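Local coordinates for circadian clock oscillator protein KaiA (Nostoc sp., PDB 1R5Q), which probably stimulates the autophosphorylation of KaiC, an activity through which it helps to drive the cyanobacterial circadian oscillator, at residues I9-I21 with K35-I48. Numbering follows the deposited sequence.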
loop_
_atom_site.group_PDB
_atom_site.type_symbol
_atom_site.label_atom_id
_atom_site.label_comp_id
_atom_site.label_asym_id
_atom_site.label_seq_id
_atom_site.Cartn_x
_atom_site.Cartn_y
_atom_site.Cartn_z
ATOM N N ILE A 9 -9.233 -12.727 1.234
ATOM C CA ILE A 9 -7.979 -13.469 1.106
ATOM C C ILE A 9 -6.904 -12.567 0.482
ATOM O O ILE A 9 -5.795 -12.452 1.001
ATOM C CB ILE A 9 -8.143 -14.752 0.242
ATOM C CG1 ILE A 9 -8.943 -15.799 1.027
ATOM C CG2 ILE A 9 -6.763 -15.327 -0.129
ATOM C CD1 ILE A 9 -9.012 -17.155 0.349
ATOM N N LEU A 10 -7.248 -11.907 -0.618
ATOM C CA LEU A 10 -6.298 -11.027 -1.288
ATOM C C LEU A 10 -6.093 -9.712 -0.545
ATOM O O LEU A 10 -4.960 -9.242 -0.413
ATOM C CB LEU A 10 -6.746 -10.738 -2.721
ATOM C CG LEU A 10 -5.917 -9.671 -3.435
ATOM C CD1 LEU A 10 -4.447 -10.096 -3.517
ATOM C CD2 LEU A 10 -6.511 -9.445 -4.827
ATOM N N LEU A 11 -7.181 -9.116 -0.065
ATOM C CA LEU A 11 -7.073 -7.844 0.643
ATOM C C LEU A 11 -6.182 -7.931 1.885
ATOM O O LEU A 11 -5.554 -6.933 2.268
ATOM C CB LEU A 11 -8.458 -7.307 1.029
ATOM C CG LEU A 11 -9.400 -6.877 -0.114
ATOM C CD1 LEU A 11 -10.672 -6.223 0.463
ATOM C CD2 LEU A 11 -8.683 -5.886 -1.031
ATOM N N GLN A 12 -6.129 -9.106 2.520
ATOM C CA GLN A 12 -5.280 -9.277 3.705
ATOM C C GLN A 12 -3.826 -9.443 3.278
ATOM O O GLN A 12 -2.905 -8.950 3.949
ATOM C CB GLN A 12 -5.730 -10.482 4.553
ATOM C CG GLN A 12 -6.914 -10.174 5.473
ATOM C CD GLN A 12 -6.687 -8.930 6.341
ATOM O OE1 GLN A 12 -7.453 -7.954 6.277
ATOM N NE2 GLN A 12 -5.634 -8.957 7.152
ATOM N N GLN A 13 -3.614 -10.131 2.161
ATOM C CA GLN A 13 -2.262 -10.305 1.641
ATOM C C GLN A 13 -1.719 -8.918 1.234
ATOM O O GLN A 13 -0.564 -8.583 1.508
ATOM C CB GLN A 13 -2.264 -11.244 0.428
ATOM C CG GLN A 13 -2.585 -12.713 0.769
ATOM C CD GLN A 13 -2.619 -13.638 -0.453
ATOM O OE1 GLN A 13 -2.730 -14.860 -0.314
ATOM N NE2 GLN A 13 -2.534 -13.055 -1.652
ATOM N N LEU A 14 -2.558 -8.119 0.574
ATOM C CA LEU A 14 -2.146 -6.784 0.150
ATOM C C LEU A 14 -1.807 -5.911 1.350
ATOM O O LEU A 14 -0.838 -5.163 1.317
ATOM C CB LEU A 14 -3.249 -6.128 -0.690
ATOM C CG LEU A 14 -3.406 -6.794 -2.055
ATOM C CD1 LEU A 14 -4.639 -6.239 -2.765
ATOM C CD2 LEU A 14 -2.148 -6.566 -2.868
ATOM N N LYS A 15 -2.613 -5.995 2.402
ATOM C CA LYS A 15 -2.340 -5.229 3.610
ATOM C C LYS A 15 -0.970 -5.670 4.169
ATOM O O LYS A 15 -0.135 -4.842 4.555
ATOM C CB LYS A 15 -3.453 -5.461 4.638
ATOM C CG LYS A 15 -3.211 -4.817 5.989
ATOM C CD LYS A 15 -4.514 -4.643 6.773
ATOM C CE LYS A 15 -4.251 -4.082 8.168
ATOM N NZ LYS A 15 -5.525 -3.758 8.891
ATOM N N SER A 16 -0.740 -6.977 4.192
ATOM C CA SER A 16 0.525 -7.499 4.679
ATOM C C SER A 16 1.676 -6.942 3.844
ATOM O O SER A 16 2.692 -6.518 4.391
ATOM C CB SER A 16 0.534 -9.037 4.628
ATOM O OG SER A 16 1.866 -9.526 4.674
ATOM N N ASP A 17 1.511 -6.940 2.523
ATOM C CA ASP A 17 2.551 -6.443 1.619
ATOM C C ASP A 17 2.840 -4.951 1.826
ATOM O O ASP A 17 4.007 -4.524 1.798
ATOM C CB ASP A 17 2.133 -6.678 0.164
ATOM C CG ASP A 17 2.050 -8.174 -0.204
ATOM O OD1 ASP A 17 1.467 -8.480 -1.258
ATOM O OD2 ASP A 17 2.571 -9.035 0.541
ATOM N N TYR A 18 1.772 -4.177 2.023
ATOM C CA TYR A 18 1.862 -2.735 2.213
ATOM C C TYR A 18 2.552 -2.445 3.538
ATOM O O TYR A 18 3.302 -1.478 3.644
ATOM C CB TYR A 18 0.467 -2.091 2.213
ATOM C CG TYR A 18 0.488 -0.573 2.089
ATOM C CD1 TYR A 18 0.789 0.039 0.872
ATOM C CD2 TYR A 18 0.260 0.249 3.200
ATOM C CE1 TYR A 18 0.868 1.447 0.760
ATOM C CE2 TYR A 18 0.342 1.643 3.103
ATOM C CZ TYR A 18 0.644 2.232 1.871
ATOM O OH TYR A 18 0.702 3.594 1.751
ATOM N N ARG A 19 2.290 -3.279 4.544
ATOM C CA ARG A 19 2.924 -3.102 5.857
ATOM C C ARG A 19 4.444 -3.163 5.661
ATOM O O ARG A 19 5.181 -2.313 6.156
ATOM C CB ARG A 19 2.485 -4.206 6.835
ATOM C CG ARG A 19 3.239 -4.156 8.170
ATOM C CD ARG A 19 2.911 -5.336 9.081
ATOM N NE ARG A 19 1.541 -5.286 9.579
ATOM C CZ ARG A 19 0.589 -6.136 9.203
ATOM N NH1 ARG A 19 0.873 -7.101 8.325
ATOM N NH2 ARG A 19 -0.643 -6.023 9.698
ATOM N N GLN A 20 4.907 -4.175 4.937
ATOM C CA GLN A 20 6.334 -4.320 4.670
ATOM C C GLN A 20 6.904 -3.130 3.865
ATOM O O GLN A 20 8.072 -2.769 4.036
ATOM C CB GLN A 20 6.607 -5.649 3.949
ATOM C CG GLN A 20 6.430 -6.913 4.841
ATOM C CD GLN A 20 7.128 -6.797 6.213
ATOM O OE1 GLN A 20 8.305 -6.418 6.304
ATOM N NE2 GLN A 20 6.396 -7.127 7.288
ATOM N N ILE A 21 6.094 -2.512 2.998
ATOM C CA ILE A 21 6.570 -1.348 2.232
ATOM C C ILE A 21 6.737 -0.176 3.205
ATOM O O ILE A 21 7.753 0.533 3.187
ATOM C CB ILE A 21 5.562 -0.942 1.098
ATOM C CG1 ILE A 21 5.594 -1.990 -0.019
ATOM C CG2 ILE A 21 5.912 0.476 0.537
ATOM C CD1 ILE A 21 4.399 -1.929 -0.983
ATOM N N LYS A 35 9.273 -4.345 -4.068
ATOM C CA LYS A 35 8.110 -4.558 -3.219
ATOM C C LYS A 35 6.977 -3.660 -3.701
ATOM O O LYS A 35 5.824 -4.080 -3.764
ATOM C CB LYS A 35 8.419 -4.211 -1.764
ATOM C CG LYS A 35 9.294 -5.211 -1.029
ATOM C CD LYS A 35 9.530 -4.761 0.421
ATOM C CE LYS A 35 10.472 -5.718 1.148
ATOM N NZ LYS A 35 10.872 -5.208 2.484
ATOM N N ILE A 36 7.319 -2.424 -4.040
ATOM C CA ILE A 36 6.337 -1.454 -4.504
ATOM C C ILE A 36 5.818 -1.826 -5.883
ATOM O O ILE A 36 4.626 -1.751 -6.140
ATOM C CB ILE A 36 6.935 -0.017 -4.553
ATOM C CG1 ILE A 36 7.103 0.528 -3.125
ATOM C CG2 ILE A 36 6.022 0.911 -5.348
ATOM C CD1 ILE A 36 7.842 1.851 -3.068
ATOM N N ASP A 37 6.719 -2.234 -6.768
ATOM C CA ASP A 37 6.316 -2.601 -8.116
ATOM C C ASP A 37 5.356 -3.785 -8.089
ATOM O O ASP A 37 4.378 -3.810 -8.828
ATOM C CB ASP A 37 7.544 -2.921 -8.977
ATOM C CG ASP A 37 8.261 -1.663 -9.465
ATOM O OD1 ASP A 37 7.576 -0.654 -9.773
ATOM O OD2 ASP A 37 9.508 -1.686 -9.563
ATOM N N LYS A 38 5.619 -4.745 -7.212
ATOM C CA LYS A 38 4.765 -5.926 -7.097
ATOM C C LYS A 38 3.396 -5.606 -6.502
ATOM O O LYS A 38 2.383 -6.158 -6.939
ATOM C CB LYS A 38 5.451 -6.999 -6.245
ATOM C CG LYS A 38 6.640 -7.658 -6.916
ATOM C CD LYS A 38 7.177 -8.823 -6.069
ATOM C CE LYS A 38 6.098 -9.879 -5.799
ATOM N NZ LYS A 38 6.625 -11.057 -5.023
ATOM N N PHE A 39 3.378 -4.736 -5.490
ATOM C CA PHE A 39 2.143 -4.313 -4.841
ATOM C C PHE A 39 1.286 -3.574 -5.875
ATOM O O PHE A 39 0.076 -3.790 -5.972
ATOM C CB PHE A 39 2.448 -3.366 -3.650
ATOM C CG PHE A 39 1.204 -2.781 -2.988
ATOM C CD1 PHE A 39 0.482 -3.518 -2.055
ATOM C CD2 PHE A 39 0.736 -1.513 -3.335
ATOM C CE1 PHE A 39 -0.669 -3.018 -1.487
ATOM C CE2 PHE A 39 -0.432 -0.997 -2.766
ATOM C CZ PHE A 39 -1.134 -1.745 -1.846
ATOM N N ILE A 40 1.918 -2.696 -6.642
ATOM C CA ILE A 40 1.197 -1.930 -7.651
ATOM C C ILE A 40 0.552 -2.846 -8.708
ATOM O O ILE A 40 -0.615 -2.691 -9.053
ATOM C CB ILE A 40 2.138 -0.919 -8.339
ATOM C CG1 ILE A 40 2.594 0.128 -7.305
ATOM C CG2 ILE A 40 1.444 -0.258 -9.528
ATOM C CD1 ILE A 40 1.445 0.815 -6.531
ATOM N N ASN A 41 1.319 -3.810 -9.195
ATOM C CA ASN A 41 0.810 -4.718 -10.216
ATOM C C ASN A 41 -0.381 -5.536 -9.697
ATOM O O ASN A 41 -1.326 -5.815 -10.439
ATOM C CB ASN A 41 1.955 -5.615 -10.699
ATOM C CG ASN A 41 1.580 -6.449 -11.916
ATOM O OD1 ASN A 41 1.319 -7.645 -11.798
ATOM N ND2 ASN A 41 1.555 -5.819 -13.092
ATOM N N ALA A 42 -0.359 -5.887 -8.419
ATOM C CA ALA A 42 -1.442 -6.665 -7.837
ATOM C C ALA A 42 -2.729 -5.869 -7.675
ATOM O O ALA A 42 -3.800 -6.386 -7.982
ATOM C CB ALA A 42 -1.016 -7.254 -6.479
ATOM N N VAL A 43 -2.649 -4.627 -7.177
ATOM C CA VAL A 43 -3.858 -3.819 -6.994
ATOM C C VAL A 43 -4.394 -3.417 -8.366
ATOM O O VAL A 43 -5.601 -3.247 -8.548
ATOM C CB VAL A 43 -3.603 -2.529 -6.126
ATOM C CG1 VAL A 43 -3.129 -2.920 -4.732
ATOM C CG2 VAL A 43 -2.566 -1.655 -6.766
ATOM N N PHE A 44 -3.469 -3.275 -9.313
ATOM C CA PHE A 44 -3.756 -2.932 -10.704
ATOM C C PHE A 44 -4.521 -4.113 -11.328
ATOM O O PHE A 44 -5.599 -3.944 -11.873
ATOM C CB PHE A 44 -2.431 -2.726 -11.427
ATOM C CG PHE A 44 -2.552 -2.397 -12.893
ATOM C CD1 PHE A 44 -3.280 -1.294 -13.325
ATOM C CD2 PHE A 44 -1.866 -3.155 -13.836
ATOM C CE1 PHE A 44 -3.319 -0.944 -14.672
ATOM C CE2 PHE A 44 -1.895 -2.818 -15.182
ATOM C CZ PHE A 44 -2.624 -1.704 -15.604
ATOM N N CYS A 45 -3.956 -5.312 -11.231
ATOM C CA CYS A 45 -4.617 -6.498 -11.793
ATOM C C CYS A 45 -5.959 -6.865 -11.153
ATOM O O CYS A 45 -6.833 -7.392 -11.838
ATOM C CB CYS A 45 -3.682 -7.696 -11.705
ATOM S SG CYS A 45 -2.322 -7.507 -12.813
ATOM N N ALA A 46 -6.132 -6.596 -9.856
ATOM C CA ALA A 46 -7.389 -6.915 -9.176
ATOM C C ALA A 46 -8.450 -5.807 -9.200
ATOM O O ALA A 46 -9.509 -5.964 -8.599
ATOM C CB ALA A 46 -7.117 -7.339 -7.728
ATOM N N ASN A 47 -8.158 -4.694 -9.877
ATOM C CA ASN A 47 -9.097 -3.571 -10.018
ATOM C C ASN A 47 -9.528 -3.003 -8.679
ATOM O O ASN A 47 -10.655 -2.542 -8.517
ATOM C CB ASN A 47 -10.352 -4.016 -10.782
ATOM C CG ASN A 47 -11.120 -2.842 -11.369
ATOM O OD1 ASN A 47 -12.347 -2.879 -11.515
ATOM N ND2 ASN A 47 -10.397 -1.802 -11.714
ATOM N N ILE A 48 -8.631 -3.044 -7.710
ATOM C CA ILE A 48 -8.934 -2.543 -6.380
ATOM C C ILE A 48 -9.046 -1.021 -6.417
ATOM O O ILE A 48 -8.164 -0.361 -6.943
ATOM C CB ILE A 48 -7.829 -2.965 -5.405
ATOM C CG1 ILE A 48 -7.924 -4.485 -5.191
ATOM C CG2 ILE A 48 -7.969 -2.188 -4.084
ATOM C CD1 ILE A 48 -6.615 -5.107 -4.884
#
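F39 enters helix 9-21 as a knob into the hole formed by L14, D17, Y18 and I21. Its CG stands anti to the backbone N (chi1 175°), which carries the ring across the gap. One ring face receives Y18 CD1, 3.8 Å from F39 CZ, and the opposite face lies against V43 CG1 of its own helix; the Y18 and F39 ring planes lie obliquely at 48°. At the ring edge, L14 O, which also accepts the backbone bond from Y18 N, comes to 3.5 Å from F39 CE1. I21 closes the hole with CD1, 3.6 Å from F39 CB, while its other branch, CG2, touches I36 CG1 at 3.9 Å. Towards the other end, L14 CD2 lies 3.8 Å from A42 CB, and L10 CD2 meets A46 CB at 3.6 Å. After helix 33-45, N47 with positive phi completes a Schellman motif, and I48 CD1 comes near L10 and L11. The segment axes run antiparallel at 153°, approaching to 10.0 Å. Further out, V43 also touches L92 on helix 82-100. Cohesion between these two helices therefore rests on apolar and aromatic packing, while the Y18 hydroxyl, hydrogen-bonded to H57, joins the contact to helix 50-67.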